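Local coordinates for protein Dye-decolorizing peroxidase (Irpex lacteus, PDB 7D8M) that binds heme b and probably acts as a peroxidase of the dye-decolorizing (DyP) family, at residues N288-L300 with I313-G325. Numbering follows the deposited sequence.
Sequences NNNFNYSHPGSDL and IRKTNPRDLEGQG. With HEM (protoporphyrin IX containing Fe), chain B.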
loop_
_atom_site.group_PDB
_atom_site.type_symbol
_atom_site.label_atom_id
_atom_site.label_comp_id
_atom_site.label_asym_id
_atom_site.label_seq_id
_atom_site.Cartn_x
_atom_site.Cartn_y
_atom_site.Cartn_z
ATOM N N ASN A 288 11.934 -14.518 -7.082
ATOM C CA ASN A 288 10.539 -14.523 -6.658
ATOM C C ASN A 288 9.667 -13.498 -7.383
ATOM O O ASN A 288 8.447 -13.494 -7.173
ATOM C CB ASN A 288 10.454 -14.319 -5.139
ATOM C CG ASN A 288 10.926 -12.950 -4.695
ATOM O OD1 ASN A 288 11.221 -12.078 -5.510
ATOM N ND2 ASN A 288 10.992 -12.754 -3.386
ATOM N N ASN A 289 10.237 -12.641 -8.232
ATOM C CA ASN A 289 9.430 -11.702 -9.001
ATOM C C ASN A 289 9.609 -11.850 -10.504
ATOM O O ASN A 289 9.083 -11.027 -11.264
ATOM C CB ASN A 289 9.734 -10.255 -8.589
ATOM C CG ASN A 289 8.484 -9.391 -8.579
ATOM O OD1 ASN A 289 7.361 -9.910 -8.490
ATOM N ND2 ASN A 289 8.661 -8.079 -8.675
ATOM N N ASN A 290 10.315 -12.882 -10.959
ATOM C CA ASN A 290 10.664 -13.019 -12.373
ATOM C C ASN A 290 9.592 -13.846 -13.085
ATOM O O ASN A 290 9.757 -15.034 -13.373
ATOM C CB ASN A 290 12.052 -13.640 -12.505
ATOM C CG ASN A 290 12.630 -13.498 -13.899
ATOM O OD1 ASN A 290 12.077 -12.798 -14.751
ATOM N ND2 ASN A 290 13.757 -14.160 -14.136
ATOM N N PHE A 291 8.473 -13.187 -13.387
ATOM C CA PHE A 291 7.343 -13.828 -14.047
ATOM C C PHE A 291 6.456 -12.748 -14.645
ATOM O O PHE A 291 6.462 -11.595 -14.199
ATOM C CB PHE A 291 6.538 -14.706 -13.082
ATOM C CG PHE A 291 5.896 -13.939 -11.948
ATOM C CD1 PHE A 291 4.583 -13.500 -12.045
ATOM C CD2 PHE A 291 6.603 -13.672 -10.778
ATOM C CE1 PHE A 291 3.994 -12.797 -10.994
ATOM C CE2 PHE A 291 6.023 -12.984 -9.727
ATOM C CZ PHE A 291 4.719 -12.544 -9.831
ATOM N N ASN A 292 5.680 -13.143 -15.665
ATOM C CA ASN A 292 4.749 -12.210 -16.293
ATOM C C ASN A 292 3.468 -12.904 -16.747
ATOM O O ASN A 292 2.720 -12.338 -17.559
ATOM C CB ASN A 292 5.417 -11.477 -17.475
ATOM C CG ASN A 292 5.871 -12.421 -18.584
ATOM O OD1 ASN A 292 5.472 -13.581 -18.642
ATOM N ND2 ASN A 292 6.704 -11.912 -19.477
ATOM N N TYR A 293 3.221 -14.123 -16.250
ATOM C CA TYR A 293 2.052 -14.950 -16.525
ATOM C C TYR A 293 2.095 -15.601 -17.903
ATOM O O TYR A 293 1.232 -16.429 -18.201
ATOM C CB TYR A 293 0.753 -14.158 -16.340
ATOM C CG TYR A 293 0.686 -13.534 -14.959
ATOM C CD1 TYR A 293 0.642 -14.335 -13.828
ATOM C CD2 TYR A 293 0.710 -12.153 -14.788
ATOM C CE1 TYR A 293 0.611 -13.777 -12.548
ATOM C CE2 TYR A 293 0.674 -11.579 -13.510
ATOM C CZ TYR A 293 0.617 -12.406 -12.398
ATOM O OH TYR A 293 0.575 -11.877 -11.125
ATOM N N SER A 294 3.084 -15.268 -18.735
ATOM C CA SER A 294 3.231 -15.959 -20.016
ATOM C C SER A 294 3.997 -17.267 -19.837
ATOM O O SER A 294 4.836 -17.402 -18.944
ATOM C CB SER A 294 3.954 -15.077 -21.035
ATOM O OG SER A 294 3.163 -13.962 -21.401
ATOM N N HIS A 295 3.691 -18.241 -20.701
ATOM C CA HIS A 295 4.307 -19.563 -20.659
ATOM C C HIS A 295 4.241 -20.161 -22.057
ATOM O O HIS A 295 3.223 -19.988 -22.745
ATOM C CB HIS A 295 3.607 -20.504 -19.669
ATOM C CG HIS A 295 3.690 -20.056 -18.239
ATOM N ND1 HIS A 295 4.796 -20.284 -17.448
ATOM C CD2 HIS A 295 2.806 -19.383 -17.465
ATOM C CE1 HIS A 295 4.591 -19.766 -16.249
ATOM N NE2 HIS A 295 3.389 -19.219 -16.232
ATOM N N PRO A 296 5.289 -20.857 -22.500
ATOM C CA PRO A 296 5.205 -21.593 -23.771
ATOM C C PRO A 296 3.955 -22.458 -23.810
ATOM O O PRO A 296 3.631 -23.149 -22.842
ATOM C CB PRO A 296 6.484 -22.444 -23.778
ATOM C CG PRO A 296 7.000 -22.414 -22.343
ATOM C CD PRO A 296 6.571 -21.082 -21.809
ATOM N N GLY A 297 3.221 -22.374 -24.917
ATOM C CA GLY A 297 2.046 -23.196 -25.137
ATOM C C GLY A 297 0.805 -22.771 -24.387
ATOM O O GLY A 297 -0.179 -23.515 -24.370
ATOM N N SER A 298 0.806 -21.599 -23.777
ATOM C CA SER A 298 -0.286 -21.174 -22.918
ATOM C C SER A 298 -0.924 -19.923 -23.505
ATOM O O SER A 298 -0.221 -18.976 -23.877
ATOM C CB SER A 298 0.234 -20.922 -21.494
ATOM O OG SER A 298 -0.732 -20.243 -20.726
ATOM N N ASP A 299 -2.252 -19.921 -23.577
ATOM C CA ASP A 299 -3.005 -18.788 -24.106
ATOM C C ASP A 299 -3.299 -17.822 -22.961
ATOM O O ASP A 299 -4.085 -18.142 -22.063
ATOM C CB ASP A 299 -4.299 -19.272 -24.766
ATOM C CG ASP A 299 -5.031 -18.162 -25.503
ATOM O OD1 ASP A 299 -4.651 -16.977 -25.346
ATOM O OD2 ASP A 299 -5.993 -18.476 -26.239
ATOM N N LEU A 300 -2.683 -16.627 -23.014
ATOM C CA LEU A 300 -2.922 -15.593 -22.007
ATOM C C LEU A 300 -4.395 -15.241 -21.890
ATOM O O LEU A 300 -4.841 -14.781 -20.834
ATOM C CB LEU A 300 -2.134 -14.321 -22.345
ATOM C CG LEU A 300 -0.682 -14.250 -21.925
ATOM C CD1 LEU A 300 -0.057 -12.973 -22.451
ATOM C CD2 LEU A 300 -0.599 -14.310 -20.419
ATOM N N ILE A 313 -2.511 -10.238 -6.818
ATOM C CA ILE A 313 -1.386 -9.548 -7.450
ATOM C C ILE A 313 -1.602 -9.402 -8.948
ATOM O O ILE A 313 -1.064 -8.476 -9.565
ATOM C CB ILE A 313 -0.044 -10.249 -7.149
ATOM C CG1 ILE A 313 0.052 -11.619 -7.833
ATOM C CG2 ILE A 313 0.200 -10.339 -5.640
ATOM C CD1 ILE A 313 1.460 -12.170 -7.857
ATOM N N ARG A 314 -2.381 -10.301 -9.563
ATOM C CA ARG A 314 -2.650 -10.188 -10.990
ATOM C C ARG A 314 -3.747 -9.158 -11.281
ATOM O O ARG A 314 -3.780 -8.580 -12.374
ATOM C CB ARG A 314 -3.012 -11.571 -11.557
ATOM C CG ARG A 314 -3.079 -11.629 -13.092
ATOM C CD ARG A 314 -3.307 -13.062 -13.641
ATOM N NE ARG A 314 -3.193 -13.097 -15.102
ATOM C CZ ARG A 314 -2.908 -14.186 -15.814
ATOM N NH1 ARG A 314 -2.707 -15.354 -15.213
ATOM N NH2 ARG A 314 -2.821 -14.107 -17.134
ATOM N N LYS A 315 -4.647 -8.915 -10.321
ATOM C CA LYS A 315 -5.605 -7.821 -10.453
ATOM C C LYS A 315 -4.914 -6.462 -10.312
ATOM O O LYS A 315 -5.155 -5.545 -11.107
ATOM C CB LYS A 315 -6.710 -7.971 -9.404
ATOM C CG LYS A 315 -7.836 -8.932 -9.787
ATOM C CD LYS A 315 -8.899 -8.228 -10.642
ATOM C CE LYS A 315 -10.317 -8.609 -10.216
ATOM N NZ LYS A 315 -11.344 -7.956 -11.089
ATOM N N THR A 316 -4.045 -6.314 -9.312
ATOM C CA THR A 316 -3.465 -5.001 -9.011
ATOM C C THR A 316 -2.230 -4.681 -9.839
ATOM O O THR A 316 -1.828 -3.512 -9.901
ATOM C CB THR A 316 -3.086 -4.896 -7.536
ATOM O OG1 THR A 316 -2.132 -5.922 -7.219
ATOM C CG2 THR A 316 -4.318 -5.038 -6.662
ATOM N N ASN A 317 -1.607 -5.685 -10.450
ATOM C CA ASN A 317 -0.525 -5.477 -11.413
ATOM C C ASN A 317 -0.726 -6.497 -12.517
ATOM O O ASN A 317 -0.142 -7.590 -12.496
ATOM C CB ASN A 317 0.854 -5.615 -10.762
ATOM C CG ASN A 317 2.000 -5.449 -11.765
ATOM O OD1 ASN A 317 1.774 -5.170 -12.946
ATOM N ND2 ASN A 317 3.236 -5.617 -11.289
ATOM N N PRO A 318 -1.580 -6.189 -13.491
ATOM C CA PRO A 318 -1.816 -7.095 -14.631
ATOM C C PRO A 318 -0.641 -7.053 -15.604
ATOM O O PRO A 318 -0.679 -6.436 -16.672
ATOM C CB PRO A 318 -3.111 -6.545 -15.235
ATOM C CG PRO A 318 -3.119 -5.099 -14.878
ATOM C CD PRO A 318 -2.379 -4.954 -13.581
ATOM N N ARG A 319 0.442 -7.730 -15.203
ATOM C CA ARG A 319 1.679 -7.699 -15.977
ATOM C C ARG A 319 1.460 -8.147 -17.416
ATOM O O ARG A 319 2.129 -7.647 -18.328
ATOM C CB ARG A 319 2.741 -8.588 -15.316
ATOM C CG ARG A 319 3.020 -8.275 -13.860
ATOM C CD ARG A 319 3.879 -9.348 -13.216
ATOM N NE ARG A 319 4.081 -9.066 -11.797
ATOM C CZ ARG A 319 5.160 -9.413 -11.103
ATOM N NH1 ARG A 319 6.150 -10.073 -11.694
ATOM N NH2 ARG A 319 5.242 -9.103 -9.812
ATOM N N ASP A 320 0.531 -9.080 -17.643
ATOM C CA ASP A 320 0.363 -9.624 -18.987
ATOM C C ASP A 320 -0.328 -8.623 -19.907
ATOM O O ASP A 320 0.037 -8.496 -21.081
ATOM C CB ASP A 320 -0.405 -10.950 -18.928
ATOM C CG ASP A 320 -1.770 -10.815 -18.281
ATOM O OD1 ASP A 320 -1.954 -9.923 -17.411
ATOM O OD2 ASP A 320 -2.664 -11.616 -18.633
ATOM N N LEU A 321 -1.313 -7.888 -19.391
ATOM C CA LEU A 321 -1.961 -6.858 -20.197
ATOM C C LEU A 321 -0.967 -5.775 -20.596
ATOM O O LEU A 321 -0.906 -5.375 -21.765
ATOM C CB LEU A 321 -3.137 -6.248 -19.433
ATOM C CG LEU A 321 -4.273 -7.131 -18.919
ATOM C CD1 LEU A 321 -5.494 -6.268 -18.710
ATOM C CD2 LEU A 321 -4.598 -8.318 -19.850
ATOM N N GLU A 322 -0.172 -5.297 -19.631
ATOM C CA GLU A 322 0.840 -4.282 -19.924
ATOM C C GLU A 322 1.896 -4.836 -20.867
ATOM O O GLU A 322 2.311 -4.156 -21.814
ATOM C CB GLU A 322 1.487 -3.787 -18.627
ATOM C CG GLU A 322 2.504 -2.633 -18.810
ATOM C CD GLU A 322 3.133 -2.150 -17.501
ATOM O OE1 GLU A 322 2.617 -2.471 -16.408
ATOM O OE2 GLU A 322 4.154 -1.432 -17.567
ATOM N N GLY A 323 2.321 -6.081 -20.633
ATOM C CA GLY A 323 3.360 -6.667 -21.452
ATOM C C GLY A 323 2.920 -6.871 -22.883
ATOM O O GLY A 323 3.752 -6.878 -23.792
ATOM N N GLN A 324 1.616 -7.033 -23.101
ATOM C CA GLN A 324 1.032 -7.054 -24.437
ATOM C C GLN A 324 0.903 -5.663 -25.043
ATOM O O GLN A 324 0.440 -5.548 -26.186
ATOM C CB GLN A 324 -0.348 -7.711 -24.407
ATOM C CG GLN A 324 -0.332 -9.232 -24.349
ATOM C CD GLN A 324 -1.706 -9.798 -24.072
ATOM O OE1 GLN A 324 -2.182 -9.777 -22.933
ATOM N NE2 GLN A 324 -2.360 -10.301 -25.112
ATOM N N GLY A 325 1.297 -4.616 -24.316
ATOM C CA GLY A 325 1.239 -3.257 -24.818
ATOM C C GLY A 325 -0.133 -2.624 -24.818
ATOM O O GLY A 325 -0.314 -1.579 -25.451
HETATM C CHA HEM B . 0.847 -7.406 -3.464
HETATM C CHB HEM B . -1.438 -8.549 0.659
HETATM C CHC HEM B . -4.031 -4.453 0.317
HETATM C CHD HEM B . -2.102 -3.581 -4.047
HETATM C C1A HEM B . 0.478 -8.067 -2.314
HETATM C C2A HEM B . 1.083 -9.277 -1.790
HETATM C C3A HEM B . 0.454 -9.581 -0.640
HETATM C C4A HEM B . -0.561 -8.578 -0.405
HETATM C CMA HEM B . 0.722 -10.771 0.299
HETATM C CAA HEM B . 2.253 -10.044 -2.463
HETATM C CBA HEM B . 3.594 -9.497 -1.976
HETATM C CGA HEM B . 4.217 -8.561 -2.994
HETATM O O1A HEM B . 4.078 -8.814 -4.214
HETATM O O2A HEM B . 4.883 -7.570 -2.584
HETATM C C1B HEM B . -2.305 -7.520 0.934
HETATM C C2B HEM B . -3.092 -7.400 2.141
HETATM C C3B HEM B . -3.818 -6.270 2.037
HETATM C C4B HEM B . -3.496 -5.641 0.776
HETATM C CMB HEM B . -3.074 -8.454 3.286
HETATM C CAB HEM B . -4.808 -5.638 3.046
HETATM C CBB HEM B . -4.828 -5.940 4.349
HETATM C C1C HEM B . -3.799 -3.884 -0.924
HETATM C C2C HEM B . -4.485 -2.739 -1.498
HETATM C C3C HEM B . -3.942 -2.495 -2.708
HETATM C C4C HEM B . -2.915 -3.494 -2.938
HETATM C CMC HEM B . -5.610 -1.966 -0.767
HETATM C CAC HEM B . -4.301 -1.410 -3.758
HETATM C CBC HEM B . -5.507 -0.819 -3.818
HETATM C C1D HEM B . -1.056 -4.465 -4.208
HETATM C C2D HEM B . -0.017 -4.414 -5.225
HETATM C C3D HEM B . 0.786 -5.467 -5.065
HETATM C C4D HEM B . 0.293 -6.234 -3.936
HETATM C CMD HEM B . 0.147 -3.348 -6.320
HETATM C CAD HEM B . 2.012 -5.812 -5.934
HETATM C CBD HEM B . 1.542 -6.668 -7.114
HETATM C CGD HEM B . 2.672 -6.962 -8.078
HETATM O O1D HEM B . 2.742 -8.116 -8.575
HETATM O O2D HEM B . 3.511 -6.055 -8.344
HETATM N NA HEM B . -0.521 -7.676 -1.451
HETATM N NB HEM B . -2.571 -6.430 0.117
HETATM N NC HEM B . -2.863 -4.317 -1.833
HETATM N ND HEM B . -0.828 -5.582 -3.423
HETATM FE FE HEM B . -1.828 -6.081 -1.711
HETATM O O HOH W 1 1.377 -9.214 -10.843
#
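N292 and R319 bring the backbones nearest, with CA atoms 5.5 Å apart, where the irregular loop 288-300 passes the start of helix 319-323. The extended chain of R319 carries its guanidinium flat over one face of the F291 ring, planes 11° apart, in a cation-pi stack with CZ 3.8 Å from the ring centroid. Round the edge of the same group, NH2 gives a nearly straight bond to N289 OD1 (2.6 Å, 175°) and another to HEM O1D, while NH1 bonds both N289 O and F291 O (2.9 Å); four bonds and the ring thus fix its rotation. Since N317 ND2 holds HEM O2D at 3.0 Å, both oxygens of this heme propionate are gripped from 313-325. A leucine at R319 would probably cost this propionate a charged partner and leave the N289 and F291 carbonyls without their shared donor NH1. R314, its CG anti to the backbone N (chi1 -170°), runs extended across one face of the Y293 ring, CD centred on it 4.0 Å from the centroid; F291 CD1 lies toward the rim of the opposite face. R314 NH2 makes a salt bridge to D320, whose OD2 also pairs with K390. A water joins Y293 OH to N317 O, and L300 CD2 packs on D320 CB. The loop, which follows helix 279-283, thus lies against helix 319-323 and against helix 312-316, which begins with H312, the heme iron's axial ligand.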